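PDB 5XHX: helix-turn-helix transcriptional regulator from Pseudomonas aeruginosa, which probably binds DNA and regulates transcription as a LuxR-family quorum-sensing regulator, represented here by its N-terminal ligand-binding domain without the DNA-binding part. Local coordinates for residues Q130-L135 and T140-L145. Sequence-based numbering, arbitrary orientation.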
# COMPACT_ATOMS: atom_id res chain seq x y z
N GLN A 130 2.99 20.35 -0.55
CA GLN A 130 3.41 19.40 0.46
C GLN A 130 2.19 18.64 0.97
O GLN A 130 1.18 19.25 1.31
CB GLN A 130 4.10 20.14 1.61
CG GLN A 130 4.84 19.30 2.59
CD GLN A 130 5.59 20.17 3.59
OE1 GLN A 130 6.77 20.47 3.42
NE2 GLN A 130 4.89 20.62 4.60
N TYR A 131 2.31 17.32 1.06
CA TYR A 131 1.39 16.52 1.87
C TYR A 131 1.90 16.46 3.30
O TYR A 131 3.05 16.08 3.52
CB TYR A 131 1.27 15.09 1.32
CG TYR A 131 0.55 14.94 -0.01
CD1 TYR A 131 -0.85 14.79 -0.06
CD2 TYR A 131 1.25 14.92 -1.20
CE1 TYR A 131 -1.50 14.62 -1.29
CE2 TYR A 131 0.62 14.75 -2.42
CZ TYR A 131 -0.75 14.60 -2.46
OH TYR A 131 -1.36 14.43 -3.67
N ASN A 132 1.04 16.83 4.26
CA ASN A 132 1.37 16.84 5.70
C ASN A 132 0.58 15.75 6.40
O ASN A 132 -0.65 15.77 6.36
CB ASN A 132 1.01 18.17 6.36
CG ASN A 132 1.98 19.26 6.06
OD1 ASN A 132 2.61 19.26 5.02
ND2 ASN A 132 2.12 20.20 7.01
N VAL A 133 1.28 14.84 7.06
CA VAL A 133 0.65 13.74 7.77
C VAL A 133 1.08 13.79 9.23
O VAL A 133 2.22 13.45 9.56
CB VAL A 133 1.01 12.39 7.14
CG1 VAL A 133 0.39 11.23 7.93
CG2 VAL A 133 0.54 12.38 5.68
N PRO A 134 0.20 14.24 10.13
CA PRO A 134 0.52 14.20 11.57
C PRO A 134 0.84 12.77 12.00
O PRO A 134 0.14 11.82 11.64
CB PRO A 134 -0.77 14.72 12.23
CG PRO A 134 -1.43 15.57 11.18
CD PRO A 134 -1.07 14.94 9.85
N LEU A 135 1.93 12.63 12.75
CA LEU A 135 2.32 11.33 13.28
C LEU A 135 1.92 11.16 14.73
O LEU A 135 1.63 10.04 15.17
CB LEU A 135 3.83 11.11 13.16
CG LEU A 135 4.33 10.98 11.74
CD1 LEU A 135 5.80 10.58 11.72
CD2 LEU A 135 3.46 9.99 10.97
N THR A 140 5.18 15.72 12.33
CA THR A 140 4.43 15.80 11.09
C THR A 140 5.29 15.25 9.97
O THR A 140 6.36 15.80 9.67
CB THR A 140 4.01 17.24 10.76
OG1 THR A 140 3.40 17.85 11.89
CG2 THR A 140 3.01 17.26 9.58
N LEU A 141 4.84 14.16 9.35
CA LEU A 141 5.52 13.62 8.18
C LEU A 141 5.09 14.39 6.93
O LEU A 141 3.90 14.56 6.67
CB LEU A 141 5.20 12.13 8.02
CG LEU A 141 5.64 11.43 6.73
CD1 LEU A 141 7.17 11.42 6.61
CD2 LEU A 141 5.13 9.99 6.71
N CYS A 142 6.07 14.85 6.15
CA CYS A 142 5.76 15.73 5.03
C CYS A 142 6.44 15.23 3.77
O CYS A 142 7.61 14.83 3.80
CB CYS A 142 6.20 17.16 5.30
SG CYS A 142 5.39 17.88 6.73
N LEU A 143 5.71 15.28 2.67
CA LEU A 143 6.26 15.01 1.35
C LEU A 143 6.16 16.31 0.59
O LEU A 143 5.06 16.76 0.26
CB LEU A 143 5.52 13.88 0.63
CG LEU A 143 5.93 13.77 -0.84
CD1 LEU A 143 7.43 13.42 -0.98
CD2 LEU A 143 5.05 12.75 -1.55
N SER A 144 7.30 16.93 0.34
CA SER A 144 7.36 18.17 -0.42
C SER A 144 7.61 17.84 -1.88
O SER A 144 8.47 17.01 -2.19
CB SER A 144 8.49 19.07 0.11
OG SER A 144 8.98 19.89 -0.95
N LEU A 145 6.85 18.47 -2.77
CA LEU A 145 7.04 18.33 -4.21
C LEU A 145 7.27 19.73 -4.75
O LEU A 145 6.40 20.60 -4.62
CB LEU A 145 5.82 17.69 -4.88
CG LEU A 145 5.29 16.37 -4.30
CD1 LEU A 145 3.96 16.01 -4.99
CD2 LEU A 145 6.29 15.25 -4.46
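Gln130 lays its extended side chain diagonally over Cys142, CD resting 3.5 Å from Cys142 CB and NE2 3.5 Å from Cys142 SG. With CG anti to the backbone N (chi1 -168°), the Gln130 chain runs along the sheet rather than off it. Gln130 NE2 donates to Asn132 OD1 at 2.7 Å. That bond, 156° at the hydrogen and tilted modestly from both amide planes, ties the two amides together beside the sulfur. Farther along the same face, Asn132 CB meets the methyl CG2 of Thr140 at 3.9 Å. Helix 86-92 covers this side, with Phe87 against Gln130 and Val90 and Ser91 against Asn132. Strands 127-134 and 140-147 form an antiparallel beta hairpin in the central sheet of the ligand-binding domain, with strand 98-101 next to the first and strand 44-50 next to the second. Tyr131 and Leu143 exchange two backbone hydrogen bonds, as do Val133 and Leu141; Val133 N reaches Leu141 O at 2.7 Å. On the other face Val133 CB and Leu141 CB face each other at 4.3 Å. Leu145 CD1 sits at the edge of the Tyr131 ring, 4.4 Å from CE2, while Leu143 CD2 approaches the ring obliquely. The ring's hydroxyl is hydrogen-bonded to Phe159 O, anchoring it against helix 153-173. Near the turn, Leu135 crosses Leu141 at a slant, its CG 4.0 Å from Leu141 CB.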